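Local coordinates for spore germination protein GerM (Bacillus subtilis subsp. subtilis str. 168, PDB 6GZB) that has no settled molecular function but affects both sporulation and germination, and is built from two GerMN domains in tandem, at residues T51-L56 and A67-L72; A106-N111 and N126-Y131. All blocks are in the same frame, centred on the assembly; numbering follows the deposited sequence.

Interaction 1 (T51-L56 and A67-L72); sequences TVMREL and AQTLPL
Met-53 hooks over Pro-71 on one face of an antiparallel strand pair. Its CG lies anti to the carbonyl carbon (chi1 -65°), and the chain bends twice more. The thioether thus folds back over the partner strand. Met-53 SD sits 3.7 Å from Pro-71 CA, and Met-53 CE reaches 3.6 Å from Thr-69 O. The hook leaves a hollow at its root, and the methyl of Thr-69 enters it, with Thr-69 CG2 3.8 Å from Met-53 CB. Beside it, Glu-55 CG rests against Thr-69 OG1. That hydroxyl is hydrogen-bonded to Val-336 O of the C-terminal segment, while Glu-55 OE1 is hydrogen-bonded to Tyr-57 OH. Replacing Met-53 by an alanine would remove SD and CE, and is likely to leave Pro-71 and the Thr-69 methyl without this packing and open a gap on this face.

The other face carries Val-52, Arg-54, Leu-56, Gln-68, Leu-70 and Leu-72. Leu-72 CD2 packs against the aliphatic root of Arg-54, 3.8 Å from Arg-54 CB, and the two side chains meet at about a right angle. Leu-56 CD1 touches Leu-70 CD1 at 3.9 Å. Val-52 CG1 lies over one face of the Arg-54 guanidinium, offset toward its rim.

Six backbone hydrogen bonds hold the register. Val-52, Arg-54 and Leu-56 each exchange two, with Leu-72, Leu-70 and Gln-68. Pro-71 lacks an N-H but falls in a non-hydrogen-bonded pair with Met-53, where the pairing with 51-56 calls for none. This is the regular pairing of a beta hairpin, formed by strands 51-60 and 65-73.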
ATOM      1  N   THR A  51       8.311  21.035  -7.930  1.00 53.83           N
ATOM      2  CA  THR A  51       7.787  20.007  -7.027  1.00 58.04           C
ATOM      3  C   THR A  51       8.053  18.606  -7.565  1.00 52.45           C
ATOM      4  O   THR A  51       8.281  18.426  -8.757  1.00 48.83           O
ATOM      5  CB  THR A  51       6.264  20.151  -6.791  1.00 54.45           C
ATOM      6  OG1 THR A  51       5.553  19.952  -8.018  1.00 46.89           O
ATOM      7  CG2 THR A  51       5.923  21.518  -6.214  1.00 53.04           C
ATOM      8  N   VAL A  52       8.031  17.622  -6.668  1.00 39.91           N
ATOM      9  CA  VAL A  52       8.091  16.215  -7.038  1.00 42.18           C
ATOM     10  C   VAL A  52       6.894  15.475  -6.434  1.00 34.82           C
ATOM     11  O   VAL A  52       6.525  15.713  -5.281  1.00 33.58           O
ATOM     12  CB  VAL A  52       9.392  15.573  -6.522  1.00 44.03           C
ATOM     13  CG1 VAL A  52       9.542  14.153  -7.046  1.00 56.86           C
ATOM     14  CG2 VAL A  52      10.585  16.414  -6.939  1.00 57.02           C
ATOM     15  N   MET A  53       6.262  14.622  -7.231  1.00 33.19           N
ATOM     16  CA  MET A  53       5.115  13.853  -6.764  1.00 34.77           C
ATOM     17  C   MET A  53       5.587  12.750  -5.816  1.00 37.57           C
ATOM     18  O   MET A  53       6.459  11.969  -6.156  1.00 35.31           O
ATOM     19  CB  MET A  53       4.373  13.236  -7.954  1.00 33.12           C
ATOM     20  CG  MET A  53       3.735  14.255  -8.897  1.00 31.90           C
ATOM     21  SD  MET A  53       2.783  15.522  -8.039  1.00 36.00           S
ATOM     22  CE  MET A  53       1.330  14.598  -7.553  1.00 35.31           C
ATOM     23  N   ARG A  54       5.019  12.706  -4.619  1.00 30.71           N
ATOM     24  CA  ARG A  54       5.508  11.816  -3.572  1.00 35.03           C
ATOM     25  C   ARG A  54       4.344  11.094  -2.887  1.00 32.35           C
ATOM     26  O   ARG A  54       3.300  11.686  -2.640  1.00 28.62           O
ATOM     27  CB  ARG A  54       6.305  12.621  -2.541  1.00 35.86           C
ATOM     28  CG  ARG A  54       7.226  11.782  -1.685  1.00 42.15           C
ATOM     29  CD  ARG A  54       8.399  11.285  -2.511  1.00 51.31           C
ATOM     30  NE  ARG A  54       9.327  12.369  -2.811  1.00 46.97           N
ATOM     31  CZ  ARG A  54      10.299  12.296  -3.713  1.00 54.91           C
ATOM     32  NH1 ARG A  54      10.448  11.202  -4.447  1.00 52.14           N
ATOM     33  NH2 ARG A  54      11.123  13.318  -3.879  1.00 51.45           N
ATOM     34  N   GLU A  55       4.542   9.825  -2.547  1.00 32.33           N
ATOM     35  CA  GLU A  55       3.548   9.088  -1.771  1.00 30.19           C
ATOM     36  C   GLU A  55       3.561   9.566  -0.321  1.00 29.29           C
ATOM     37  O   GLU A  55       4.603   9.572   0.335  1.00 31.25           O
ATOM     38  CB  GLU A  55       3.809   7.579  -1.834  1.00 32.64           C
ATOM     39  CG  GLU A  55       3.472   6.916  -3.164  1.00 32.42           C
ATOM     40  CD  GLU A  55       3.762   5.409  -3.169  1.00 44.02           C
ATOM     41  OE1 GLU A  55       4.079   4.826  -2.098  1.00 34.94           O
ATOM     42  OE2 GLU A  55       3.632   4.793  -4.243  1.00 43.98           O
ATOM     43  N   LEU A  56       2.406  10.009   0.161  1.00 31.01           N
ATOM     44  CA  LEU A  56       2.203  10.213   1.590  1.00 29.43           C
ATOM     45  C   LEU A  56       1.138   9.245   2.080  1.00 24.50           C
ATOM     46  O   LEU A  56       0.030   9.207   1.544  1.00 28.36           O
ATOM     47  CB  LEU A  56       1.775  11.649   1.882  1.00 32.01           C
ATOM     48  CG  LEU A  56       2.695  12.755   1.374  1.00 32.65           C
ATOM     49  CD1 LEU A  56       2.085  14.111   1.710  1.00 36.69           C
ATOM     50  CD2 LEU A  56       4.087  12.629   1.971  1.00 30.81           C
ATOM     51  N   ALA A  67      -2.008   5.466   0.577  1.00 23.09           N
ATOM     52  CA  ALA A  67      -1.132   6.352  -0.183  1.00 29.03           C
ATOM     53  C   ALA A  67      -1.968   7.454  -0.834  1.00 27.70           C
ATOM     54  O   ALA A  67      -2.995   7.179  -1.443  1.00 27.31           O
ATOM     55  CB  ALA A  67      -0.381   5.565  -1.254  1.00 26.91           C
ATOM     56  N   GLN A  68      -1.533   8.701  -0.663  1.00 27.14           N
ATOM     57  CA  GLN A  68      -1.943   9.791  -1.529  1.00 24.90           C
ATOM     58  C   GLN A  68      -0.720  10.451  -2.132  1.00 26.61           C
ATOM     59  O   GLN A  68       0.157  10.923  -1.410  1.00 25.54           O
ATOM     60  CB  GLN A  68      -2.763  10.818  -0.756  1.00 27.39           C
ATOM     61  CG  GLN A  68      -4.130  10.311  -0.338  1.00 30.59           C
ATOM     62  CD  GLN A  68      -5.101  10.274  -1.498  1.00 36.84           C
ATOM     63  OE1 GLN A  68      -5.651  11.307  -1.890  1.00 36.35           O
ATOM     64  NE2 GLN A  68      -5.296   9.087  -2.074  1.00 22.68           N
ATOM     65  N   THR A  69      -0.638  10.431  -3.461  1.00 32.29           N
ATOM     66  CA  THR A  69       0.533  10.958  -4.154  1.00 26.55           C
ATOM     67  C   THR A  69       0.355  12.437  -4.440  1.00 29.65           C
ATOM     68  O   THR A  69      -0.606  12.841  -5.089  1.00 29.16           O
ATOM     69  CB  THR A  69       0.824  10.177  -5.444  1.00 29.01           C
ATOM     70  OG1 THR A  69       1.356   8.890  -5.100  1.00 27.46           O
ATOM     71  CG2 THR A  69       1.851  10.911  -6.299  1.00 30.71           C
ATOM     72  N   LEU A  70       1.229  13.245  -3.850  1.00 27.28           N
ATOM     73  CA  LEU A  70       1.011  14.683  -3.733  1.00 31.33           C
ATOM     74  C   LEU A  70       2.290  15.447  -4.066  1.00 28.56           C
ATOM     75  O   LEU A  70       3.385  14.916  -3.906  1.00 34.60           O
ATOM     76  CB  LEU A  70       0.546  15.030  -2.317  1.00 28.09           C
ATOM     77  CG  LEU A  70      -0.854  14.529  -1.984  1.00 31.65           C
ATOM     78  CD1 LEU A  70      -1.126  14.648  -0.491  1.00 29.83           C
ATOM     79  CD2 LEU A  70      -1.891  15.284  -2.807  1.00 39.77           C
ATOM     80  N   PRO A  71       2.148  16.696  -4.540  1.00 31.67           N
ATOM     81  CA  PRO A  71       3.294  17.495  -4.978  1.00 39.00           C
ATOM     82  C   PRO A  71       4.086  18.071  -3.811  1.00 31.61           C
ATOM     83  O   PRO A  71       3.550  18.839  -3.023  1.00 30.00           O
ATOM     84  CB  PRO A  71       2.645  18.626  -5.785  1.00 32.47           C
ATOM     85  CG  PRO A  71       1.296  18.791  -5.184  1.00 31.51           C
ATOM     86  CD  PRO A  71       0.878  17.433  -4.674  1.00 35.67           C
ATOM     87  N   LEU A  72       5.340  17.663  -3.679  1.00 38.23           N
ATOM     88  CA  LEU A  72       6.204  18.177  -2.618  1.00 38.37           C
ATOM     89  C   LEU A  72       7.350  18.984  -3.222  1.00 33.72           C
ATOM     90  O   LEU A  72       7.932  18.570  -4.215  1.00 39.23           O
ATOM     91  CB  LEU A  72       6.779  17.016  -1.804  1.00 39.42           C
ATOM     92  CG  LEU A  72       6.056  16.638  -0.510  1.00 46.09           C
ATOM     93  CD1 LEU A  72       4.568  16.463  -0.742  1.00 41.59           C
ATOM     94  CD2 LEU A  72       6.661  15.372   0.082  1.00 44.26           C
TER

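Interaction 2 (A106-N111 and N126-Y131); sequences ADTTVN and NEFKNY. With EDO (1,2-ethanediol), chain H.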
ATOM      1  N   ALA A 106       0.949  17.405  15.880  1.00 43.01           N
ATOM      2  CA  ALA A 106       1.421  18.751  15.565  1.00 36.57           C
ATOM      3  C   ALA A 106       2.749  19.035  16.245  1.00 34.02           C
ATOM      4  O   ALA A 106       2.998  18.582  17.365  1.00 34.87           O
ATOM      5  CB  ALA A 106       0.387  19.789  15.987  1.00 35.25           C
ATOM      6  N   ASP A 107       3.618  19.737  15.524  1.00 33.60           N
ATOM      7  CA  ASP A 107       4.890  20.208  16.054  1.00 39.98           C
ATOM      8  C   ASP A 107       5.913  19.084  16.210  1.00 41.35           C
ATOM      9  O   ASP A 107       6.988  19.298  16.762  1.00 42.08           O
ATOM     10  CB  ASP A 107       4.692  20.932  17.388  1.00 40.19           C
ATOM     11  CG  ASP A 107       3.825  22.171  17.260  1.00 42.84           C
ATOM     12  OD1 ASP A 107       4.116  23.019  16.389  1.00 49.57           O
ATOM     13  OD2 ASP A 107       2.852  22.296  18.037  1.00 54.73           O
ATOM     14  N   THR A 108       5.613  17.910  15.663  1.00 36.91           N
ATOM     15  CA  THR A 108       6.625  16.864  15.541  1.00 33.17           C
ATOM     16  C   THR A 108       7.661  17.252  14.493  1.00 36.37           C
ATOM     17  O   THR A 108       7.312  17.691  13.400  1.00 37.45           O
ATOM     18  CB  THR A 108       5.999  15.507  15.167  1.00 32.04           C
ATOM     19  OG1 THR A 108       5.036  15.128  16.161  1.00 26.97           O
ATOM     20  CG2 THR A 108       7.075  14.434  15.072  1.00 35.26           C
ATOM     21  N   THR A 109       8.937  17.147  14.858  1.00 32.96           N
ATOM     22  CA  THR A 109      10.035  17.299  13.901  1.00 32.01           C
ATOM     23  C   THR A 109      10.817  15.991  13.823  1.00 29.96           C
ATOM     24  O   THR A 109      10.657  15.122  14.674  1.00 30.11           O
ATOM     25  CB  THR A 109      10.993  18.432  14.319  1.00 36.41           C
ATOM     26  OG1 THR A 109      11.598  18.111  15.577  1.00 37.00           O
ATOM     27  CG2 THR A 109      10.238  19.759  14.438  1.00 35.88           C
ATOM     28  N   VAL A 110      11.656  15.842  12.803  1.00 33.59           N
ATOM     29  CA  VAL A 110      12.293  14.556  12.554  1.00 31.72           C
ATOM     30  C   VAL A 110      13.587  14.702  11.767  1.00 34.48           C
ATOM     31  O   VAL A 110      13.701  15.566  10.904  1.00 37.63           O
ATOM     32  CB  VAL A 110      11.342  13.603  11.798  1.00 39.68           C
ATOM     33  CG1 VAL A 110      11.066  14.126  10.396  1.00 38.11           C
ATOM     34  CG2 VAL A 110      11.914  12.190  11.753  1.00 38.12           C
ATOM     35  N   ASN A 111      14.574  13.875  12.112  1.00 34.10           N
ATOM     36  CA  ASN A 111      15.744  13.637  11.276  1.00 37.38           C
ATOM     37  C   ASN A 111      15.704  12.217  10.711  1.00 37.38           C
ATOM     38  O   ASN A 111      15.248  11.283  11.371  1.00 37.02           O
ATOM     39  CB  ASN A 111      17.028  13.806  12.094  1.00 36.06           C
ATOM     40  CG  ASN A 111      17.167  15.195  12.678  1.00 47.71           C
ATOM     41  OD1 ASN A 111      16.951  16.193  11.994  1.00 50.01           O
ATOM     42  ND2 ASN A 111      17.543  15.268  13.945  1.00 56.36           N
ATOM     43  N   ASN A 126       9.847  14.981  20.734  1.00 38.76           N
ATOM     44  CA  ASN A 126       9.020  14.391  21.779  1.00 32.78           C
ATOM     45  C   ASN A 126       7.528  14.522  21.508  1.00 33.28           C
ATOM     46  O   ASN A 126       6.725  13.765  22.070  1.00 34.23           O
ATOM     47  CB  ASN A 126       9.350  15.001  23.141  1.00 35.39           C
ATOM     48  CG  ASN A 126       8.805  14.172  24.291  1.00 37.00           C
ATOM     49  OD1 ASN A 126       7.867  14.580  24.979  1.00 42.29           O
ATOM     50  ND2 ASN A 126       9.344  12.973  24.459  1.00 42.24           N
ATOM     51  N   GLU A 127       7.151  15.479  20.665  1.00 32.63           N
ATOM     52  CA  GLU A 127       5.740  15.640  20.268  1.00 37.38           C
ATOM     53  C   GLU A 127       5.185  14.390  19.584  1.00 36.26           C
ATOM     54  O   GLU A 127       3.963  14.196  19.519  1.00 34.69           O
ATOM     55  CB  GLU A 127       5.584  16.834  19.329  1.00 35.50           C
ATOM     56  CG  GLU A 127       5.690  18.178  20.023  1.00 40.44           C
ATOM     57  CD  GLU A 127       7.120  18.647  20.186  1.00 44.91           C
ATOM     58  OE1 GLU A 127       8.049  17.925  19.753  1.00 41.21           O
ATOM     59  OE2 GLU A 127       7.309  19.757  20.727  1.00 59.21           O
ATOM     60  N   PHE A 128       6.085  13.558  19.055  1.00 36.92           N
ATOM     61  CA  PHE A 128       5.713  12.280  18.448  1.00 37.27           C
ATOM     62  C   PHE A 128       4.796  11.460  19.358  1.00 37.38           C
ATOM     63  O   PHE A 128       4.007  10.642  18.881  1.00 38.06           O
ATOM     64  CB  PHE A 128       6.977  11.478  18.117  1.00 35.77           C
ATOM     65  CG  PHE A 128       6.709  10.162  17.437  1.00 34.70           C
ATOM     66  CD1 PHE A 128       6.561  10.096  16.063  1.00 36.77           C
ATOM     67  CD2 PHE A 128       6.666   8.978  18.168  1.00 32.54           C
ATOM     68  CE1 PHE A 128       6.354   8.882  15.428  1.00 36.30           C
ATOM     69  CE2 PHE A 128       6.476   7.757  17.539  1.00 33.65           C
ATOM     70  CZ  PHE A 128       6.304   7.709  16.171  1.00 32.36           C
ATOM     71  N   LYS A 129       4.886  11.700  20.665  1.00 37.84           N
ATOM     72  CA  LYS A 129       4.124  10.927  21.637  1.00 39.29           C
ATOM     73  C   LYS A 129       2.671  11.361  21.727  1.00 35.49           C
ATOM     74  O   LYS A 129       1.854  10.645  22.306  1.00 41.48           O
ATOM     75  CB  LYS A 129       4.762  11.027  23.018  1.00 42.08           C
ATOM     76  CG  LYS A 129       6.155  10.437  23.096  1.00 55.84           C
ATOM     77  CD  LYS A 129       6.657  10.402  24.533  1.00 50.47           C
ATOM     78  CE  LYS A 129       8.074   9.859  24.599  1.00 53.01           C
ATOM     79  NZ  LYS A 129       8.817  10.332  25.798  1.00 67.60           N
ATOM     80  N   ASN A 130       2.340  12.509  21.139  1.00 37.64           N
ATOM     81  CA  ASN A 130       1.044  13.146  21.385  1.00 38.38           C
ATOM     82  C   ASN A 130      -0.046  12.673  20.431  1.00 33.42           C
ATOM     83  O   ASN A 130      -0.760  13.487  19.857  1.00 36.87           O
ATOM     84  CB  ASN A 130       1.162  14.663  21.272  1.00 42.43           C
ATOM     85  CG  ASN A 130       2.082  15.259  22.312  1.00 45.67           C
ATOM     86  OD1 ASN A 130       2.277  14.694  23.387  1.00 39.69           O
ATOM     87  ND2 ASN A 130       2.680  16.397  21.981  1.00 41.37           N
ATOM     88  N   TYR A 131      -0.202  11.362  20.298  1.00 32.89           N
ATOM     89  CA  TYR A 131      -1.241  10.792  19.452  1.00 30.04           C
ATOM     90  C   TYR A 131      -2.242  10.017  20.303  1.00 34.19           C
ATOM     91  O   TYR A 131      -1.949   9.659  21.437  1.00 30.45           O
ATOM     92  CB  TYR A 131      -0.611   9.879  18.398  1.00 29.44           C
ATOM     93  CG  TYR A 131       0.170   8.711  18.970  1.00 28.03           C
ATOM     94  CD1 TYR A 131      -0.466   7.537  19.323  1.00 29.47           C
ATOM     95  CD2 TYR A 131       1.542   8.784  19.132  1.00 26.98           C
ATOM     96  CE1 TYR A 131       0.243   6.459  19.814  1.00 35.08           C
ATOM     97  CE2 TYR A 131       2.262   7.712  19.624  1.00 30.83           C
ATOM     98  CZ  TYR A 131       1.599   6.564  20.002  1.00 29.98           C
ATOM     99  OH  TYR A 131       2.293   5.485  20.513  1.00 31.33           O
TER
HETATM  100  C1  EDO H 404      15.025  16.413  16.088  1.00 55.40           C
HETATM  101  O1  EDO H 404      13.895  16.753  15.270  1.00 47.65           O
HETATM  102  C2  EDO H 404      14.590  15.582  17.289  1.00 48.76           C
HETATM  103  O2  EDO H 404      15.667  14.749  17.742  1.00 46.37           O
HETATM  104  O   HOH W   1       1.734  17.815  19.366  1.00 40.11           O
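Glu-127 lies across the turn at Ala-106 to Thr-108, and its side chain follows that backbone. Glu-127 CB starts 3.6 Å from Thr-108 OG1 and 3.7 Å from Ala-106 O. CG stands anti to the carbonyl carbon (chi1 -74°), and there Glu-127 CG packs 3.9 Å from Asp-107 CB. The chain then bends at chi2 (85°), which lays the carboxylate beside the peptide of Asp-107. Glu-127 CD comes 3.5 Å from Asp-107 O. The tip atom OE1 is near the same carbonyl, but both are acceptors, and OE1 takes its hydrogen bond from Ser-125. Glu-127 OE2 lies farther off, 4.0 Å from Asp-107 O. The carboxylate of Asp-107 leads away from this contact, and the two acidic groups do not touch; Asp-107 OD2 and Glu-127 OE2 are 5.8 Å apart.

Thr-108 makes the inner half of the contact. Thr-108 OG1 lies 3.5 Å from Phe-128 N, too badly angled for a hydrogen bond; it is hydrogen-bonded to Pro-105 O. Its methyl, CG2, comes to the edge of the Phe-128 ring, near the ring plane. That ring stacks with Phe-124 and packs on Ile-139 of helix 136-147.

On the Ala-106 side a water joins the segments. It donates to Ala-106 O and accepts from Asn-130 ND2, 3.1 Å away. Thr-109 OG1 hydrogen-bonds an ethanediol, probably from the crystallisation liquor.

Residues 126-129 form a short 3-10 turn, and Asn-130 centres an inverse gamma turn. The contact is loop packing at the end of a beta hairpin: the segment leading into strand 110-114 meets the connection from strand 119-124 to helix 136-147.

Interaction 1 comes first along the chain and closes before interaction 2 opens. Their centres are 21 Å apart, and their nearest atoms are about 11 Å apart without touching. Interaction 1 pairs strands 51-60 and 65-73 of an antiparallel sheet. Interaction 2 lies at the open end of the hairpin of strands 110-114 and 119-124, which belongs to another, mixed sheet. Helix 136-147 follows the second contact in sequence. Both contacts probably belong to the first of the two GerMN domains. They thus tie separate parts of the N-terminal half of this tandem protein, one through backbone pairing and one through side-chain packing.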